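PDB 4U8T: ZYRO0G01672p from Zygosaccharomyces rouxii, which binds RNA carrying N6-methyladenosine through its YTH domain, the part held in this chain, and probably serves as a reader of methylated mRNA. Local coordinates for residues 20-23 and 24-28; 151-154 and 155-159; 64-67 and 68-71. All coordinates share one frame; numbering follows the deposited sequence.

Contact 1. Residues 20-23 and 24-28; sequences IHVP and DHSRF
Ser26 folds back on Pro23 and Val22, and its short side chain carries the polar part of this local contact. Ser26 CB lies 3.4 Å from Pro23 O and 4.1 Å from the methyl CG1 of Val22, so one atom borders both a carbonyl and an apolar branch. From there the hydroxyl turns beside its own backbone N (chi1 -70°), and Ser26 OG donates a hydrogen bond to Pro23 O over 2.8 Å. The bond reaches the carbonyl obliquely, with OG tilted 34° from the carbonyl plane. OG also accepts from the backbone N of Lys70, so this hydroxyl of a buried residue is held by two partners. The apolar part lies one step further on: Val22 CG1 meets Phe28 CZ at 3.7 Å, at the edge of the ring and near its plane, the two side chains approaching from opposite directions. Tyr72 of strand 71-77 packs on Val22, Pro23 and Ser26, which places this corner against the sheet. The backbone angles identify the bend: His25 has a positive phi of 69°, as expected for the third position of a type II beta turn, here Pro23 to Ser26, leading directly into strand 27-33 of the YTH domain's mixed sheet.

Contact 2. Residues 151-154 and 155-159; sequences ATIS and KSILK
Ser154 and Leu158 are joined by the shortest of four backbone hydrogen bonds spanning this piece of helix: Leu158 N donates to Ser154 O over 2.8 Å. The same step of four residues recurs from Lys155 N to Ala151 O (3.1 Å) and from Ile157 N to Ile153 O (3.2 Å). In the last of these the donor lies in the carbonyl plane, and the N-H...O angle is 157°. Between Ser156 N and Thr152 O the bond is weak, at 3.4 Å. This unbroken i to i+4 series is the evidence for an alpha-helix, here the part 151-159 of helix 151-161, which follows the edge strand 148-149 of the mixed sheet.

A second kind of contact sets carbon atoms around the bonded carbonyl oxygens. Leu158 CG lies 3.4 Å from Ser154 O, beside the very oxygen that its own amide N bonds. Lys155 puts its CG 3.6 Å from Ala151 O, and beyond CG its chain is fully extended, leading the ammonium end away from residues 151-154 while the aliphatic part touches Val22.

Between residues 151-154 and 155-159, the apolar side-chain contact is a single pair one turn apart. Ile153 CG2 meets Ile157 CD1 at 4.1 Å, the two chains crossing at a slant. In Ile153 the branch CG2, set opposite the backbone N, is the one that faces the next turn. Ile157 is buried, with Leu127 and Phe130 packed on it.

Of the polar side chains, the hydroxyl of buried Ser154 is hydrogen-bonded to Pro150 O, just before the helix begins. Phe28 of strand 27-33 packs on both Ser154 and Ala151.

Contact 3. Residues 64-67 and 68-71; sequences SLPQ and GAKI
The flat peptide group joining Ala69 to Lys70 receives Leu65 over one face: the methyl CD1 of Leu65 stands above its plane, 3.2 Å from Ala69 O, and also lies 3.5 Å from Lys70 C just beyond. A second flat group, the peptide after Pro66, is approached differently. Pro66 O accepts a hydrogen bond from Ala69 N over 3.1 Å. The donor stands above the carbonyl plane, 39° out of it. That bond closes a type I beta turn from Pro66 to Ala69, with Gln67 and Gly68 at its corner, in the connection between helix 52-63 and strand 71-77. The apolar contacts then cross the base of the turn. Leu65 has CD1 anti to its CA (chi2 180°), which extends this branch to Ile71 CG1 at 3.9 Å, while Leu65 CD2 meets Ala69 CB, also at 3.9 Å. The Ala69 methyl CB also comes within 4.2 Å of Pro66 CG. Replacing Leu65 with an alanine would probably leave the Ala69 methyl and Ile71 CG1 without their shared apolar partner and open a gap over the 69-70 peptide. Ile71, the buried residue here, also packs against Ala61 and Tyr62 of helix 52-63. Lys70 has its CB directed away from residues 64-67, and its ammonium group forms a salt bridge with Glu88.

Contact 1 lies between the other two and touches both, whereas contacts 2 and 3 have centres about 17 Å apart and nearest atoms about 9 Å apart. Toward the helix the join is mainly side-chain packing: Val22 CG2 rests 3.8 Å from Leu158 CD1. Toward contact 3 it is more polar, with a probable hydrogen bond between Arg27 N and Lys70 O (3.1 Å), consistent with the parallel pairing of strands 27-33 and 71-77, besides carbons packed on carbonyl oxygens. Chemistry follows place: the helix of contact 2 and the strand entry of contact 1, both partly buried, turn apolar groups toward each other, while contact 3 is a surface turn with Ile71 as its buried end.

Contact 1. Residues 20-23 and 24-28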
loop_
_atom_site.group_PDB
_atom_site.type_symbol
_atom_site.label_atom_id
_atom_site.label_comp_id
_atom_site.label_asym_id
_atom_site.label_seq_id
_atom_site.Cartn_x
_atom_site.Cartn_y
_atom_site.Cartn_z
ATOM N N ILE A 20 -6.017 12.904 6.356
ATOM C CA ILE A 20 -6.270 11.472 6.357
ATOM C C ILE A 20 -6.749 11.066 7.718
ATOM O O ILE A 20 -6.000 11.116 8.671
ATOM C CB ILE A 20 -5.029 10.647 6.021
ATOM C CG1 ILE A 20 -4.478 11.048 4.663
ATOM C CG2 ILE A 20 -5.383 9.189 5.980
ATOM C CD1 ILE A 20 -3.206 10.342 4.297
ATOM N N HIS A 21 -7.998 10.654 7.821
ATOM C CA HIS A 21 -8.476 10.214 9.106
ATOM C C HIS A 21 -8.354 8.715 9.245
ATOM O O HIS A 21 -9.018 7.950 8.542
ATOM C CB HIS A 21 -9.925 10.626 9.329
ATOM C CG HIS A 21 -10.561 9.911 10.475
ATOM N ND1 HIS A 21 -10.166 10.106 11.781
ATOM C CD2 HIS A 21 -11.538 8.975 10.512
ATOM C CE1 HIS A 21 -10.873 9.323 12.573
ATOM N NE2 HIS A 21 -11.715 8.630 11.828
ATOM N N VAL A 22 -7.518 8.310 10.193
ATOM C CA VAL A 22 -7.222 6.904 10.427
ATOM C C VAL A 22 -8.076 6.354 11.566
ATOM O O VAL A 22 -7.800 6.629 12.718
ATOM C CB VAL A 22 -5.717 6.733 10.776
ATOM C CG1 VAL A 22 -5.359 5.296 10.942
ATOM C CG2 VAL A 22 -4.869 7.339 9.705
ATOM N N PRO A 23 -9.088 5.540 11.259
ATOM C CA PRO A 23 -9.917 4.963 12.324
ATOM C C PRO A 23 -9.124 4.088 13.286
ATOM O O PRO A 23 -8.158 3.470 12.881
ATOM C CB PRO A 23 -10.942 4.130 11.558
ATOM C CG PRO A 23 -10.907 4.646 10.188
ATOM C CD PRO A 23 -9.523 5.097 9.937
ATOM N N ASP A 24 -9.527 4.033 14.546
ATOM C CA ASP A 24 -8.804 3.230 15.520
ATOM C C ASP A 24 -8.738 1.754 15.101
ATOM O O ASP A 24 -9.592 1.276 14.358
ATOM C CB ASP A 24 -9.453 3.374 16.895
ATOM C CG ASP A 24 -9.318 4.796 17.474
ATOM O OD1 ASP A 24 -8.280 5.471 17.281
ATOM O OD2 ASP A 24 -10.274 5.247 18.134
ATOM N N HIS A 25 -7.682 1.072 15.547
ATOM C CA HIS A 25 -7.481 -0.368 15.350
ATOM C C HIS A 25 -7.208 -0.748 13.899
ATOM O O HIS A 25 -7.371 -1.901 13.516
ATOM C CB HIS A 25 -8.678 -1.143 15.905
ATOM C CG HIS A 25 -9.065 -0.687 17.273
ATOM N ND1 HIS A 25 -8.185 -0.707 18.331
ATOM C CD2 HIS A 25 -10.197 -0.110 17.735
ATOM C CE1 HIS A 25 -8.772 -0.194 19.396
ATOM N NE2 HIS A 25 -9.991 0.182 19.058
ATOM N N SER A 26 -6.800 0.228 13.095
ATOM C CA SER A 26 -6.424 -0.014 11.718
ATOM C C SER A 26 -5.055 -0.666 11.584
ATOM O O SER A 26 -4.216 -0.565 12.458
ATOM C CB SER A 26 -6.431 1.292 10.945
ATOM O OG SER A 26 -7.730 1.772 10.760
ATOM N N ARG A 27 -4.820 -1.341 10.476
ATOM C CA ARG A 27 -3.512 -1.929 10.280
ATOM C C ARG A 27 -2.893 -1.477 8.957
ATOM O O ARG A 27 -3.567 -1.013 8.065
ATOM C CB ARG A 27 -3.614 -3.439 10.388
ATOM C CG ARG A 27 -4.114 -3.867 11.745
ATOM C CD ARG A 27 -4.504 -5.289 11.780
ATOM N NE ARG A 27 -3.358 -6.143 11.618
ATOM C CZ ARG A 27 -3.428 -7.461 11.531
ATOM N NH1 ARG A 27 -4.594 -8.057 11.568
ATOM N NH2 ARG A 27 -2.333 -8.178 11.383
ATOM N N PHE A 28 -1.580 -1.582 8.880
ATOM C CA PHE A 28 -0.803 -0.999 7.813
ATOM C C PHE A 28 0.207 -1.983 7.275
ATOM O O PHE A 28 0.926 -2.611 8.020
ATOM C CB PHE A 28 -0.074 0.232 8.312
ATOM C CG PHE A 28 -0.945 1.209 9.018
ATOM C CD1 PHE A 28 -1.325 0.998 10.332
ATOM C CD2 PHE A 28 -1.328 2.383 8.394
ATOM C CE1 PHE A 28 -2.116 1.903 10.986
ATOM C CE2 PHE A 28 -2.110 3.303 9.048
ATOM C CZ PHE A 28 -2.512 3.060 10.336
#

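Contact 2. Residues 151-154 and 155-159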
loop_
_atom_site.group_PDB
_atom_site.type_symbol
_atom_site.label_atom_id
_atom_site.label_comp_id
_atom_site.label_asym_id
_atom_site.label_seq_id
_atom_site.Cartn_x
_atom_site.Cartn_y
_atom_site.Cartn_z
ATOM N N ALA A 151 1.215 0.800 14.132
ATOM C CA ALA A 151 0.319 1.940 13.931
ATOM C C ALA A 151 0.932 3.313 14.178
ATOM O O ALA A 151 0.741 4.229 13.409
ATOM C CB ALA A 151 -0.882 1.780 14.799
ATOM N N THR A 152 1.623 3.477 15.284
ATOM C CA THR A 152 2.169 4.778 15.600
ATOM C C THR A 152 3.252 5.161 14.567
ATOM O O THR A 152 3.314 6.306 14.139
ATOM C CB THR A 152 2.700 4.826 17.045
ATOM O OG1 THR A 152 3.406 6.050 17.258
ATOM C CG2 THR A 152 3.624 3.659 17.309
ATOM N N ILE A 153 4.122 4.226 14.195
ATOM C CA ILE A 153 5.083 4.482 13.138
ATOM C C ILE A 153 4.386 4.822 11.827
ATOM O O ILE A 153 4.803 5.704 11.123
ATOM C CB ILE A 153 6.030 3.299 12.959
ATOM C CG1 ILE A 153 7.076 3.319 14.068
ATOM C CG2 ILE A 153 6.768 3.393 11.676
ATOM C CD1 ILE A 153 7.864 2.052 14.217
ATOM N N SER A 154 3.315 4.120 11.505
ATOM C CA SER A 154 2.574 4.362 10.275
ATOM C C SER A 154 2.003 5.765 10.145
ATOM O O SER A 154 2.020 6.353 9.073
ATOM C CB SER A 154 1.425 3.371 10.153
ATOM O OG SER A 154 1.882 2.072 9.905
ATOM N N LYS A 155 1.437 6.271 11.224
ATOM C CA LYS A 155 0.873 7.598 11.235
ATOM C C LYS A 155 1.952 8.649 11.002
ATOM O O LYS A 155 1.703 9.643 10.352
ATOM C CB LYS A 155 0.117 7.849 12.542
ATOM C CG LYS A 155 -1.236 7.159 12.573
ATOM C CD LYS A 155 -1.902 7.159 13.932
ATOM C CE LYS A 155 -3.212 6.390 13.882
ATOM N NZ LYS A 155 -4.003 6.383 15.149
ATOM N N SER A 156 3.155 8.423 11.506
ATOM C CA SER A 156 4.249 9.323 11.206
ATOM C C SER A 156 4.590 9.314 9.715
ATOM O O SER A 156 4.879 10.354 9.141
ATOM C CB SER A 156 5.486 8.970 12.019
ATOM O OG SER A 156 5.284 9.240 13.386
ATOM N N ILE A 157 4.588 8.135 9.107
ATOM C CA ILE A 157 4.846 7.986 7.691
ATOM C C ILE A 157 3.727 8.663 6.907
ATOM O O ILE A 157 3.957 9.314 5.896
ATOM C CB ILE A 157 4.948 6.502 7.300
ATOM C CG1 ILE A 157 6.132 5.851 7.991
ATOM C CG2 ILE A 157 5.047 6.330 5.801
ATOM C CD1 ILE A 157 6.237 4.411 7.762
ATOM N N LEU A 158 2.497 8.506 7.365
ATOM C CA LEU A 158 1.399 9.136 6.661
ATOM C C LEU A 158 1.549 10.654 6.697
ATOM O O LEU A 158 1.096 11.336 5.797
ATOM C CB LEU A 158 0.061 8.731 7.244
ATOM C CG LEU A 158 -0.469 7.350 6.904
ATOM C CD1 LEU A 158 -1.860 7.244 7.459
ATOM C CD2 LEU A 158 -0.469 7.113 5.424
ATOM N N LYS A 159 2.141 11.183 7.760
ATOM C CA LYS A 159 2.413 12.602 7.838
ATOM C C LYS A 159 3.307 13.011 6.689
ATOM O O LYS A 159 3.054 14.018 6.053
ATOM C CB LYS A 159 3.052 12.982 9.184
ATOM C CG LYS A 159 2.062 13.142 10.346
ATOM C CD LYS A 159 2.710 12.774 11.699
ATOM C CE LYS A 159 1.687 12.733 12.844
ATOM N NZ LYS A 159 2.208 12.027 14.050
#

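Contact 3. Residues 64-67 and 68-71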
loop_
_atom_site.group_PDB
_atom_site.type_symbol
_atom_site.label_atom_id
_atom_site.label_comp_id
_atom_site.label_asym_id
_atom_site.label_seq_id
_atom_site.Cartn_x
_atom_site.Cartn_y
_atom_site.Cartn_z
ATOM N N SER A 64 -10.363 -9.693 9.999
ATOM C CA SER A 64 -10.237 -9.521 11.442
ATOM C C SER A 64 -10.566 -8.150 11.993
ATOM O O SER A 64 -10.556 -7.966 13.196
ATOM C CB SER A 64 -8.814 -9.826 11.865
ATOM O OG SER A 64 -8.506 -11.174 11.657
ATOM N N LEU A 65 -10.800 -7.174 11.130
ATOM C CA LEU A 65 -10.972 -5.797 11.597
ATOM C C LEU A 65 -12.279 -5.535 12.337
ATOM O O LEU A 65 -13.340 -5.928 11.879
ATOM C CB LEU A 65 -10.884 -4.820 10.422
ATOM C CG LEU A 65 -9.547 -4.547 9.734
ATOM C CD1 LEU A 65 -9.749 -3.570 8.620
ATOM C CD2 LEU A 65 -8.545 -4.039 10.701
ATOM N N PRO A 66 -12.204 -4.839 13.477
ATOM C CA PRO A 66 -13.375 -4.247 14.124
ATOM C C PRO A 66 -14.021 -3.306 13.129
ATOM O O PRO A 66 -13.312 -2.888 12.227
ATOM C CB PRO A 66 -12.793 -3.514 15.316
ATOM C CG PRO A 66 -11.361 -3.462 15.077
ATOM C CD PRO A 66 -10.985 -4.612 14.254
ATOM N N GLN A 67 -15.284 -2.932 13.293
ATOM C CA GLN A 67 -16.043 -2.370 12.171
ATOM C C GLN A 67 -15.494 -1.127 11.484
ATOM O O GLN A 67 -15.391 -1.088 10.252
ATOM C CB GLN A 67 -17.469 -2.055 12.606
ATOM C CG GLN A 67 -18.504 -2.974 11.974
ATOM C CD GLN A 67 -18.470 -2.957 10.439
ATOM O OE1 GLN A 67 -18.105 -1.954 9.819
ATOM N NE2 GLN A 67 -18.870 -4.069 9.826
ATOM N N GLY A 68 -15.142 -0.116 12.254
ATOM C CA GLY A 68 -14.706 1.113 11.638
ATOM C C GLY A 68 -13.339 1.057 10.995
ATOM O O GLY A 68 -12.982 1.934 10.223
ATOM N N ALA A 69 -12.566 0.036 11.324
ATOM C CA ALA A 69 -11.160 0.046 10.993
ATOM C C ALA A 69 -10.856 -0.301 9.544
ATOM O O ALA A 69 -11.619 -0.983 8.867
ATOM C CB ALA A 69 -10.437 -0.878 11.904
ATOM N N LYS A 70 -9.699 0.156 9.090
ATOM C CA LYS A 70 -9.292 -0.030 7.711
ATOM C C LYS A 70 -7.938 -0.691 7.608
ATOM O O LYS A 70 -7.210 -0.796 8.585
ATOM C CB LYS A 70 -9.269 1.319 6.995
ATOM C CG LYS A 70 -10.650 1.961 6.791
ATOM C CD LYS A 70 -10.531 3.359 6.179
ATOM C CE LYS A 70 -11.884 4.068 6.057
ATOM N NZ LYS A 70 -11.806 5.343 5.266
ATOM N N ILE A 71 -7.589 -1.114 6.406
ATOM C CA ILE A 71 -6.227 -1.564 6.136
ATOM C C ILE A 71 -5.592 -0.660 5.096
ATOM O O ILE A 71 -6.090 -0.514 3.992
ATOM C CB ILE A 71 -6.172 -3.031 5.656
ATOM C CG1 ILE A 71 -6.344 -3.970 6.838
ATOM C CG2 ILE A 71 -4.850 -3.338 5.009
ATOM C CD1 ILE A 71 -6.162 -5.357 6.500
#